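Local structure of tyrocidine synthetase 3 (Brevibacillus brevis, 2JGP) at residues Tyr96-Ser101 with Trp259-Ser264; Tyr119-Thr124 with Ser223-Val228; Arg142-His147 with Val169-Ala174; Gln192-Glu197 with Leu201-Leu206. The protein forms peptide bonds in assembling the antibiotic tyrocidine, this part being the peptidyl carrier and condensation bidomain of a nonribosomal peptide synthetase. One frame throughout, in Å; residues are numbered along the deposited sequence.

Interaction 1 (Tyr96-Ser101 with Trp259-Ser264); sequences YYPVSS and WQQEFS
Q260 and Q261 both swing CG opposite the backbone N (chi1 -166° in Q260) and run on extended, and these torsions carry two neighbouring amides from helix 253-263 to the chain at P98-S101. The amide of Q260 makes the polar contact: S101 N donates to Q260 OE1 at 2.8 Å, nearly straight with 159° at the hydrogen, and reaches the oxygen from one side of its C=O line (138°), somewhat tilted from the carbonyl plane. The same OE1 lies 3.3 Å from S100 CA and 3.7 Å from S101 CB, held where the chain turns into helix 101-113. Q261 lies across P98 at about a right angle, its amide against CB and CG of the proline, with OE1 3.5 Å from P98 CG and NE2 3.7 Å from P98 CB; this is a van der Waals contact near the surface. Behind the bond, S100 OG caps a backbone N of the new helix and is also hydrogen-bonded to Y253 OH, while Q103 OE1 accepts from S100 N, consistent with a capping box. S101 OG turns instead to E410. The short, weakly bonded strand 97-98 pairs with strand 160-165 in a small antiparallel sheet. The whole is a helix N-terminus in the condensation domain, with S100 as N-cap and a glutamine from another helix taking the first-turn N-H.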
# COMPACT_ATOMS: atom_id res chain seq x y z
N TYR A 96 0.24 -14.65 -24.58
CA TYR A 96 0.14 -13.40 -23.83
C TYR A 96 -0.64 -13.66 -22.56
O TYR A 96 -1.34 -14.67 -22.45
CB TYR A 96 -0.60 -12.34 -24.64
CG TYR A 96 -0.04 -12.04 -26.00
CD1 TYR A 96 -0.53 -12.68 -27.13
CD2 TYR A 96 0.97 -11.09 -26.16
CE1 TYR A 96 -0.02 -12.40 -28.39
CE2 TYR A 96 1.48 -10.80 -27.42
CZ TYR A 96 0.98 -11.46 -28.53
OH TYR A 96 1.47 -11.19 -29.77
N TYR A 97 -0.53 -12.74 -21.61
CA TYR A 97 -1.25 -12.85 -20.35
C TYR A 97 -2.02 -11.56 -20.09
O TYR A 97 -1.58 -10.48 -20.50
CB TYR A 97 -0.28 -13.14 -19.22
CG TYR A 97 0.53 -14.39 -19.46
CD1 TYR A 97 1.75 -14.34 -20.12
CD2 TYR A 97 0.07 -15.63 -19.03
CE1 TYR A 97 2.49 -15.49 -20.36
CE2 TYR A 97 0.80 -16.79 -19.26
CZ TYR A 97 2.01 -16.71 -19.92
OH TYR A 97 2.73 -17.86 -20.14
N PRO A 98 -3.18 -11.66 -19.41
CA PRO A 98 -3.89 -10.43 -19.13
C PRO A 98 -3.05 -9.50 -18.26
O PRO A 98 -2.23 -9.96 -17.47
CB PRO A 98 -5.15 -10.89 -18.37
CG PRO A 98 -4.78 -12.24 -17.82
CD PRO A 98 -3.85 -12.84 -18.83
N VAL A 99 -3.25 -8.19 -18.43
CA VAL A 99 -2.72 -7.24 -17.46
C VAL A 99 -3.60 -7.22 -16.22
O VAL A 99 -4.77 -7.58 -16.27
CB VAL A 99 -2.62 -5.82 -18.05
CG1 VAL A 99 -1.63 -5.80 -19.20
CG2 VAL A 99 -3.99 -5.32 -18.49
N SER A 100 -3.01 -6.83 -15.09
CA SER A 100 -3.79 -6.53 -13.90
C SER A 100 -4.59 -5.24 -14.13
O SER A 100 -4.31 -4.47 -15.06
CB SER A 100 -2.88 -6.37 -12.69
OG SER A 100 -2.02 -5.26 -12.86
N SER A 101 -5.58 -5.02 -13.27
CA SER A 101 -6.40 -3.82 -13.32
C SER A 101 -5.53 -2.56 -13.25
O SER A 101 -5.72 -1.63 -14.03
CB SER A 101 -7.43 -3.84 -12.18
OG SER A 101 -8.26 -2.69 -12.23
N TRP A 259 -5.10 -14.80 -12.22
CA TRP A 259 -6.04 -14.99 -11.11
C TRP A 259 -7.02 -13.83 -11.00
O TRP A 259 -8.22 -14.04 -10.88
CB TRP A 259 -5.33 -15.19 -9.76
CG TRP A 259 -6.30 -15.05 -8.63
CD1 TRP A 259 -7.15 -16.00 -8.16
CD2 TRP A 259 -6.57 -13.85 -7.88
NE1 TRP A 259 -7.93 -15.48 -7.15
CE2 TRP A 259 -7.59 -14.17 -6.96
CE3 TRP A 259 -6.05 -12.55 -7.89
CZ2 TRP A 259 -8.10 -13.23 -6.06
CZ3 TRP A 259 -6.55 -11.62 -7.00
CH2 TRP A 259 -7.56 -11.96 -6.09
N GLN A 260 -6.51 -12.60 -11.06
CA GLN A 260 -7.38 -11.44 -10.90
C GLN A 260 -8.47 -11.42 -11.98
O GLN A 260 -9.64 -11.12 -11.69
CB GLN A 260 -6.56 -10.14 -10.92
CG GLN A 260 -7.31 -8.92 -10.43
CD GLN A 260 -6.53 -7.65 -10.69
OE1 GLN A 260 -6.20 -7.35 -11.83
NE2 GLN A 260 -6.22 -6.91 -9.62
N GLN A 261 -8.11 -11.77 -13.21
CA GLN A 261 -9.10 -11.84 -14.29
C GLN A 261 -10.16 -12.93 -14.05
O GLN A 261 -11.35 -12.68 -14.20
CB GLN A 261 -8.42 -12.08 -15.64
CG GLN A 261 -9.38 -12.06 -16.81
CD GLN A 261 -8.69 -12.35 -18.12
OE1 GLN A 261 -8.09 -13.41 -18.29
NE2 GLN A 261 -8.78 -11.41 -19.05
N GLU A 262 -9.71 -14.12 -13.69
CA GLU A 262 -10.63 -15.21 -13.35
C GLU A 262 -11.53 -14.82 -12.19
O GLU A 262 -12.74 -15.01 -12.24
CB GLU A 262 -9.85 -16.48 -12.98
CG GLU A 262 -9.13 -17.12 -14.15
CD GLU A 262 -8.15 -18.20 -13.71
OE1 GLU A 262 -7.70 -18.97 -14.59
OE2 GLU A 262 -7.82 -18.27 -12.50
N PHE A 263 -10.91 -14.26 -11.14
CA PHE A 263 -11.63 -13.88 -9.94
C PHE A 263 -12.74 -12.87 -10.23
O PHE A 263 -13.80 -12.92 -9.60
CB PHE A 263 -10.65 -13.29 -8.92
CG PHE A 263 -11.28 -12.94 -7.61
CD1 PHE A 263 -11.71 -13.94 -6.75
CD2 PHE A 263 -11.46 -11.61 -7.24
CE1 PHE A 263 -12.30 -13.63 -5.55
CE2 PHE A 263 -12.04 -11.30 -6.03
CZ PHE A 263 -12.46 -12.31 -5.18
N SER A 264 -12.50 -11.98 -11.19
CA SER A 264 -13.45 -10.93 -11.54
C SER A 264 -14.83 -11.47 -11.95
O SER A 264 -15.82 -10.74 -11.87
CB SER A 264 -12.89 -10.06 -12.67
OG SER A 264 -12.97 -10.74 -13.91

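Interaction 2 (Tyr119-Thr124 with Ser223-Val228); sequences YNMPST and SISDGV. With SO4 (sulfate ion), chain B.
The HHxxxDG active-site signature of condensation domains, here H221 to G227, ends in this contact: M121, just ahead of strand 123-129, lays its thioether on the last residues of the motif. M121 sends CG to the side opposite its carbonyl carbon (chi1 -62°) and then bends at the sulfur (chi3 67°), which turns the terminal methyl along the chain at S225-G227. M121 SD lies 3.8 Å from S225 CB, and CE comes within 3.9 Å of S225 OG. The methyl goes further, to D226 C at 3.5 Å, and stops 4.0 Å from G227 N, packing against the backbone just where helix 227-241 starts. D226 sets off away from the M121 segment at CB, and its carboxylate caps that helix as N-cap. This carboxylate is buried and well satisfied: OD1 pairs with R359 in a salt bridge and with S229 OG, and OD2 takes the backbone N-H groups of F371 and V372. M121 is itself held through its backbone N, which donates to D219 OD1. A sulfate, probably from the crystallisation liquor, sits at the helix start, a place where the helix dipole would tend to attract an anion. D226 CB lies 3.2 Å from sulfate O1, and G227 N donates to that same O1 at 2.9 Å with 146° at the hydrogen.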
# COMPACT_ATOMS: atom_id res chain seq x y z
N TYR A 119 4.85 8.06 -14.57
CA TYR A 119 4.93 6.66 -14.11
C TYR A 119 6.37 6.15 -14.00
O TYR A 119 6.59 4.95 -13.83
CB TYR A 119 4.12 5.74 -15.02
CG TYR A 119 2.63 5.92 -14.91
CD1 TYR A 119 1.85 6.12 -16.04
CD2 TYR A 119 1.99 5.87 -13.67
CE1 TYR A 119 0.46 6.28 -15.93
CE2 TYR A 119 0.62 6.04 -13.55
CZ TYR A 119 -0.14 6.24 -14.69
OH TYR A 119 -1.50 6.40 -14.56
N ASN A 120 7.34 7.04 -14.09
CA ASN A 120 8.73 6.68 -13.82
C ASN A 120 8.95 6.50 -12.32
O ASN A 120 8.25 7.09 -11.49
CB ASN A 120 9.69 7.73 -14.37
CG ASN A 120 9.72 7.73 -15.88
OD1 ASN A 120 8.69 7.88 -16.53
ND2 ASN A 120 10.91 7.54 -16.45
N MET A 121 9.93 5.66 -11.98
CA MET A 121 10.32 5.41 -10.61
C MET A 121 11.84 5.55 -10.49
O MET A 121 12.54 4.55 -10.32
CB MET A 121 9.91 3.99 -10.21
CG MET A 121 8.43 3.74 -10.25
SD MET A 121 8.02 2.04 -9.85
CE MET A 121 8.49 1.95 -8.12
N PRO A 122 12.36 6.77 -10.62
CA PRO A 122 13.80 6.97 -10.54
C PRO A 122 14.35 6.94 -9.12
O PRO A 122 13.68 7.38 -8.18
CB PRO A 122 13.99 8.36 -11.14
CG PRO A 122 12.72 9.07 -10.85
CD PRO A 122 11.64 8.04 -10.88
N SER A 123 15.57 6.44 -8.97
CA SER A 123 16.31 6.51 -7.71
C SER A 123 17.79 6.77 -8.00
O SER A 123 18.29 6.45 -9.08
CB SER A 123 16.16 5.21 -6.92
OG SER A 123 16.78 4.13 -7.58
N THR A 124 18.46 7.37 -7.03
CA THR A 124 19.90 7.60 -7.10
C THR A 124 20.52 7.14 -5.79
O THR A 124 19.94 7.32 -4.72
CB THR A 124 20.23 9.08 -7.34
OG1 THR A 124 19.61 9.89 -6.33
CG2 THR A 124 19.74 9.52 -8.71
N SER A 223 4.37 0.29 -14.21
CA SER A 223 3.54 -0.84 -14.65
C SER A 223 4.12 -2.21 -14.29
O SER A 223 3.40 -3.21 -14.29
CB SER A 223 3.30 -0.78 -16.16
OG SER A 223 4.53 -0.87 -16.87
N ILE A 224 5.41 -2.26 -13.99
CA ILE A 224 6.08 -3.53 -13.65
C ILE A 224 6.77 -3.51 -12.28
O ILE A 224 7.58 -4.38 -11.95
CB ILE A 224 7.06 -3.98 -14.79
CG1 ILE A 224 8.08 -2.91 -15.16
CG2 ILE A 224 6.26 -4.35 -16.03
CD1 ILE A 224 9.13 -2.66 -14.13
N SER A 225 6.43 -2.52 -11.46
CA SER A 225 7.07 -2.37 -10.15
C SER A 225 6.19 -1.57 -9.19
O SER A 225 5.10 -1.13 -9.54
CB SER A 225 8.43 -1.70 -10.33
OG SER A 225 9.20 -1.78 -9.15
N ASP A 226 6.67 -1.46 -7.95
CA ASP A 226 6.10 -0.55 -6.95
C ASP A 226 7.11 -0.34 -5.82
O ASP A 226 8.24 -0.86 -5.88
CB ASP A 226 4.70 -1.02 -6.45
CG ASP A 226 4.73 -2.34 -5.71
OD1 ASP A 226 5.83 -2.83 -5.37
OD2 ASP A 226 3.62 -2.87 -5.44
N GLY A 227 6.72 0.43 -4.81
CA GLY A 227 7.61 0.79 -3.71
C GLY A 227 8.26 -0.42 -3.07
O GLY A 227 9.48 -0.47 -2.91
N VAL A 228 7.44 -1.40 -2.72
CA VAL A 228 7.94 -2.65 -2.16
C VAL A 228 8.88 -3.36 -3.14
O VAL A 228 9.92 -3.88 -2.73
CB VAL A 228 6.80 -3.59 -1.72
CG1 VAL A 228 7.30 -5.00 -1.47
CG2 VAL A 228 6.11 -3.04 -0.47
S SO4 B . 4.51 3.07 -4.59
O1 SO4 B . 4.49 2.07 -5.64
O2 SO4 B . 3.30 3.89 -4.66
O3 SO4 B . 4.56 2.41 -3.29
O4 SO4 B . 5.69 3.92 -4.77

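Interaction 3 (Arg142-His147 with Val169-Ala174); sequences RLIARH and VPFALA
I144 reaches from helix 133-146 to V169 and F171, the approach to edge strand 174-177, in a helix-on-sheet layer of the condensation domain, whose fold is related to the CoA-dependent acyltransferases. The two branches of the isoleucine divide the work. With CG1 beside the backbone N and CG2 beside the carbonyl carbon (chi1 -67°), and CD1 extended beyond CG1 (chi2 163°), the short branch faces V169 and the long one is directed at the phenyl ring. The I144 and V169 side chains cross obliquely and meet methyl to methyl, I144 CG2 to V169 CG2 at 3.4 Å, tighter than usual van der Waals contact. The F171 ring turns one face to the helix, and I144 CD1 stands over that face, away from its centre. Around it, F140 and Q141 of the same helix also touch F171, as does V204 of strand 202-210, so the ring is wedged between helix and sheet. A polar tie lies farther along, where L173 N is hydrogen-bonded to E137 of the helix. The methyl sits on the CG-CD1 bond of the ring: I144 CD1 is 3.4 Å from both F171 CG and F171 CD1, 3.6 Å from F171 CB, and 4.0 Å from F171 CE1.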
# COMPACT_ATOMS: atom_id res chain seq x y z
N ARG A 142 21.29 -10.54 -13.92
CA ARG A 142 20.71 -11.62 -13.13
C ARG A 142 19.33 -11.24 -12.58
O ARG A 142 18.42 -12.06 -12.61
CB ARG A 142 21.64 -12.03 -11.99
CG ARG A 142 22.86 -12.83 -12.45
CD ARG A 142 23.59 -13.46 -11.27
NE ARG A 142 24.58 -14.45 -11.70
CZ ARG A 142 25.78 -14.17 -12.20
NH1 ARG A 142 26.19 -12.91 -12.36
NH2 ARG A 142 26.60 -15.16 -12.55
N LEU A 143 19.18 -10.01 -12.10
CA LEU A 143 17.88 -9.52 -11.61
C LEU A 143 16.82 -9.59 -12.71
O LEU A 143 15.69 -10.02 -12.46
CB LEU A 143 17.96 -8.07 -11.12
CG LEU A 143 18.48 -7.77 -9.72
CD1 LEU A 143 18.37 -6.27 -9.48
CD2 LEU A 143 17.71 -8.54 -8.65
N ILE A 144 17.20 -9.14 -13.90
CA ILE A 144 16.32 -9.17 -15.06
C ILE A 144 15.94 -10.60 -15.42
O ILE A 144 14.78 -10.88 -15.72
CB ILE A 144 16.97 -8.47 -16.28
CG1 ILE A 144 17.11 -6.96 -16.00
CG2 ILE A 144 16.13 -8.67 -17.53
CD1 ILE A 144 18.08 -6.26 -16.94
N ALA A 145 16.91 -11.51 -15.39
CA ALA A 145 16.64 -12.94 -15.60
C ALA A 145 15.71 -13.51 -14.53
O ALA A 145 14.84 -14.33 -14.82
CB ALA A 145 17.94 -13.74 -15.63
N ARG A 146 15.89 -13.06 -13.29
CA ARG A 146 15.13 -13.57 -12.14
C ARG A 146 13.67 -13.13 -12.11
O ARG A 146 12.78 -13.92 -11.79
CB ARG A 146 15.81 -13.14 -10.83
CG ARG A 146 15.04 -13.45 -9.55
CD ARG A 146 15.90 -13.13 -8.34
NE ARG A 146 15.16 -13.16 -7.08
CZ ARG A 146 14.80 -14.27 -6.45
NH1 ARG A 146 15.06 -15.46 -6.97
NH2 ARG A 146 14.14 -14.18 -5.30
N HIS A 147 13.43 -11.86 -12.42
CA HIS A 147 12.11 -11.25 -12.24
C HIS A 147 11.41 -11.05 -13.58
O HIS A 147 11.82 -10.20 -14.37
CB HIS A 147 12.25 -9.92 -11.51
CG HIS A 147 12.75 -10.06 -10.10
ND1 HIS A 147 12.02 -10.69 -9.12
CD2 HIS A 147 13.90 -9.66 -9.52
CE1 HIS A 147 12.71 -10.67 -7.99
NE2 HIS A 147 13.85 -10.05 -8.20
N VAL A 169 16.13 -10.76 -22.69
CA VAL A 169 16.07 -9.37 -23.16
C VAL A 169 17.45 -8.72 -23.12
O VAL A 169 18.29 -9.09 -22.29
CB VAL A 169 15.11 -8.54 -22.30
CG1 VAL A 169 13.70 -9.14 -22.33
CG2 VAL A 169 15.62 -8.43 -20.85
N PRO A 170 17.69 -7.73 -24.01
CA PRO A 170 18.98 -7.05 -24.02
C PRO A 170 19.09 -6.01 -22.90
O PRO A 170 18.12 -5.29 -22.62
CB PRO A 170 19.01 -6.37 -25.39
CG PRO A 170 17.59 -6.11 -25.71
CD PRO A 170 16.77 -7.20 -25.03
N PHE A 171 20.24 -5.96 -22.25
CA PHE A 171 20.50 -4.96 -21.23
C PHE A 171 21.99 -4.65 -21.15
O PHE A 171 22.81 -5.56 -21.12
CB PHE A 171 20.00 -5.43 -19.86
CG PHE A 171 20.32 -4.47 -18.74
CD1 PHE A 171 19.43 -3.47 -18.39
CD2 PHE A 171 21.52 -4.58 -18.04
CE1 PHE A 171 19.73 -2.59 -17.36
CE2 PHE A 171 21.83 -3.69 -17.01
CZ PHE A 171 20.93 -2.69 -16.68
N ALA A 172 22.33 -3.36 -21.13
CA ALA A 172 23.68 -2.92 -20.86
C ALA A 172 23.65 -1.78 -19.85
O ALA A 172 22.78 -0.91 -19.90
CB ALA A 172 24.39 -2.48 -22.14
N LEU A 173 24.60 -1.81 -18.92
CA LEU A 173 24.85 -0.71 -17.99
C LEU A 173 25.40 0.48 -18.76
O LEU A 173 26.39 0.34 -19.48
CB LEU A 173 25.87 -1.14 -16.93
CG LEU A 173 26.33 -0.13 -15.86
CD1 LEU A 173 27.28 -0.81 -14.88
CD2 LEU A 173 27.03 1.07 -16.46
N ALA A 174 24.78 1.65 -18.60
CA ALA A 174 25.28 2.89 -19.20
C ALA A 174 26.31 3.53 -18.27
O ALA A 174 25.96 3.98 -17.18
CB ALA A 174 24.13 3.84 -19.45

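Interaction 4 (Gln192-Glu197 with Leu201-Leu206); sequences QPFDLE and LIRVSL
F194 from the loop and R203 from the strand extend to meet each other and stack flat: the guanidinium lies on one ring face with centres 3.8 Å apart and planes at 4°, a cation-pi contact in which NH1 stands over the ring centre. The plane of the guanidinium is fixed at its edge. R203 NH2 donates to P193 O at 3.2 Å, and NH1 gives the same oxygen a second bond at 3.3 Å, both reaching it from one face of its carbonyl; a weak bond runs from R203 NH1 to Q192 O at 2.9 Å. Water 1 bridges further, accepting from R203 NH1 and from Q192 N. A bend at chi3 (78°) turns the end of the arginine back to this loop. Beside the stack, L201 CD2 packs against the loop, 3.5 Å from D195 O and 3.9 Å from F194 CB, with L196 CD1 close by. An Asx turn, E197 N to D195 OD1 at 2.9 Å, shapes the chain beyond. Q192 O is also bonded to N120 ND2. Through R203 and L201 the loop is folded back on strand 202-210, which pairs with strand 213-220 on one flank and strand 174-177 on the other, while L196 reaches helix 101-113.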
# COMPACT_ATOMS: atom_id res chain seq x y z
N GLN A 192 13.37 9.65 -18.25
CA GLN A 192 12.81 9.74 -19.60
C GLN A 192 11.75 8.67 -19.76
O GLN A 192 11.77 7.67 -19.04
CB GLN A 192 13.91 9.52 -20.64
CG GLN A 192 14.94 10.64 -20.74
CD GLN A 192 14.38 11.89 -21.40
OE1 GLN A 192 13.57 11.81 -22.33
NE2 GLN A 192 14.83 13.05 -20.93
N PRO A 193 10.82 8.88 -20.71
CA PRO A 193 9.75 7.92 -20.91
C PRO A 193 10.24 6.56 -21.41
O PRO A 193 11.35 6.44 -21.95
CB PRO A 193 8.83 8.60 -21.94
CG PRO A 193 9.63 9.67 -22.55
CD PRO A 193 10.71 10.04 -21.60
N PHE A 194 9.42 5.55 -21.18
CA PHE A 194 9.69 4.19 -21.62
C PHE A 194 8.76 3.86 -22.76
O PHE A 194 7.57 4.22 -22.72
CB PHE A 194 9.44 3.20 -20.48
CG PHE A 194 10.49 3.22 -19.41
CD1 PHE A 194 10.38 4.08 -18.33
CD2 PHE A 194 11.59 2.39 -19.49
CE1 PHE A 194 11.35 4.10 -17.34
CE2 PHE A 194 12.57 2.40 -18.51
CZ PHE A 194 12.45 3.25 -17.43
N ASP A 195 9.28 3.17 -23.77
CA ASP A 195 8.45 2.53 -24.77
C ASP A 195 7.94 1.23 -24.17
O ASP A 195 8.72 0.31 -23.90
CB ASP A 195 9.26 2.24 -26.04
CG ASP A 195 8.41 1.67 -27.16
OD1 ASP A 195 7.33 1.10 -26.89
OD2 ASP A 195 8.83 1.77 -28.32
N LEU A 196 6.64 1.16 -23.93
CA LEU A 196 6.04 0.02 -23.24
C LEU A 196 6.08 -1.29 -24.04
O LEU A 196 5.83 -2.36 -23.48
CB LEU A 196 4.60 0.35 -22.83
CG LEU A 196 4.33 0.77 -21.38
CD1 LEU A 196 5.53 1.36 -20.63
CD2 LEU A 196 3.10 1.68 -21.29
N GLU A 197 6.39 -1.18 -25.34
CA GLU A 197 6.53 -2.35 -26.23
C GLU A 197 7.89 -3.03 -26.13
O GLU A 197 8.10 -4.06 -26.78
CB GLU A 197 6.32 -1.93 -27.69
CG GLU A 197 4.92 -1.52 -28.03
CD GLU A 197 4.71 -1.47 -29.52
OE1 GLU A 197 3.68 -2.00 -29.98
OE2 GLU A 197 5.57 -0.91 -30.24
N LEU A 201 11.84 -2.90 -19.04
CA LEU A 201 11.41 -1.57 -18.62
C LEU A 201 12.17 -1.11 -17.37
O LEU A 201 11.59 -0.60 -16.41
CB LEU A 201 9.90 -1.55 -18.38
CG LEU A 201 9.11 -1.84 -19.66
CD1 LEU A 201 7.68 -2.22 -19.34
CD2 LEU A 201 9.18 -0.64 -20.61
N ILE A 202 13.49 -1.29 -17.42
CA ILE A 202 14.38 -0.80 -16.38
C ILE A 202 15.64 -0.34 -17.09
O ILE A 202 16.08 -0.96 -18.07
CB ILE A 202 14.70 -1.88 -15.31
CG1 ILE A 202 15.62 -1.30 -14.22
CG2 ILE A 202 15.34 -3.11 -15.94
CD1 ILE A 202 15.68 -2.14 -12.94
N ARG A 203 16.20 0.77 -16.62
CA ARG A 203 17.47 1.27 -17.16
C ARG A 203 18.36 1.74 -16.03
O ARG A 203 17.88 2.13 -14.96
CB ARG A 203 17.25 2.37 -18.21
CG ARG A 203 16.25 3.45 -17.84
CD ARG A 203 16.22 4.55 -18.90
NE ARG A 203 15.45 4.18 -20.10
CZ ARG A 203 14.32 4.75 -20.50
NH1 ARG A 203 13.77 5.75 -19.83
NH2 ARG A 203 13.71 4.31 -21.60
N VAL A 204 19.66 1.65 -16.26
CA VAL A 204 20.64 1.92 -15.22
C VAL A 204 21.80 2.72 -15.81
O VAL A 204 22.31 2.38 -16.88
CB VAL A 204 21.16 0.60 -14.60
CG1 VAL A 204 22.15 0.88 -13.46
CG2 VAL A 204 19.99 -0.24 -14.10
N SER A 205 22.17 3.80 -15.12
CA SER A 205 23.38 4.55 -15.44
C SER A 205 24.29 4.56 -14.22
O SER A 205 23.85 4.87 -13.11
CB SER A 205 23.04 5.98 -15.85
OG SER A 205 22.33 6.01 -17.08
N LEU A 206 25.55 4.19 -14.43
CA LEU A 206 26.58 4.30 -13.39
C LEU A 206 27.47 5.50 -13.72
O LEU A 206 28.11 5.52 -14.77
CB LEU A 206 27.42 3.03 -13.32
CG LEU A 206 28.48 3.00 -12.22
CD1 LEU A 206 27.85 3.20 -10.84
CD2 LEU A 206 29.26 1.69 -12.27
O HOH W 1 14.57 7.18 -17.21

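Overall arrangement
All four contacts lie in the condensation domain. Interaction 1 is a surface contact, about 21 to 26 Å between centres from the others, and encloses them along the chain; the other three are partly buried around the five-stranded sheet, and none is fully core. Interactions 2 and 4 touch directly, with N120 ND2 against Q192 O, and I224 packs on L201. Interactions 3 and 4 share strand pairing, A174 bonding to V204 and L206, while F171 rests on V204. Chemistry follows place: a hydrogen bond from backbone N-H to glutamine oxygen at a helix start in 1, a thioether on a signature motif in 2, purely apolar helix-to-loop packing in 3, and a stacked arginine gripping loop carbonyls in 4.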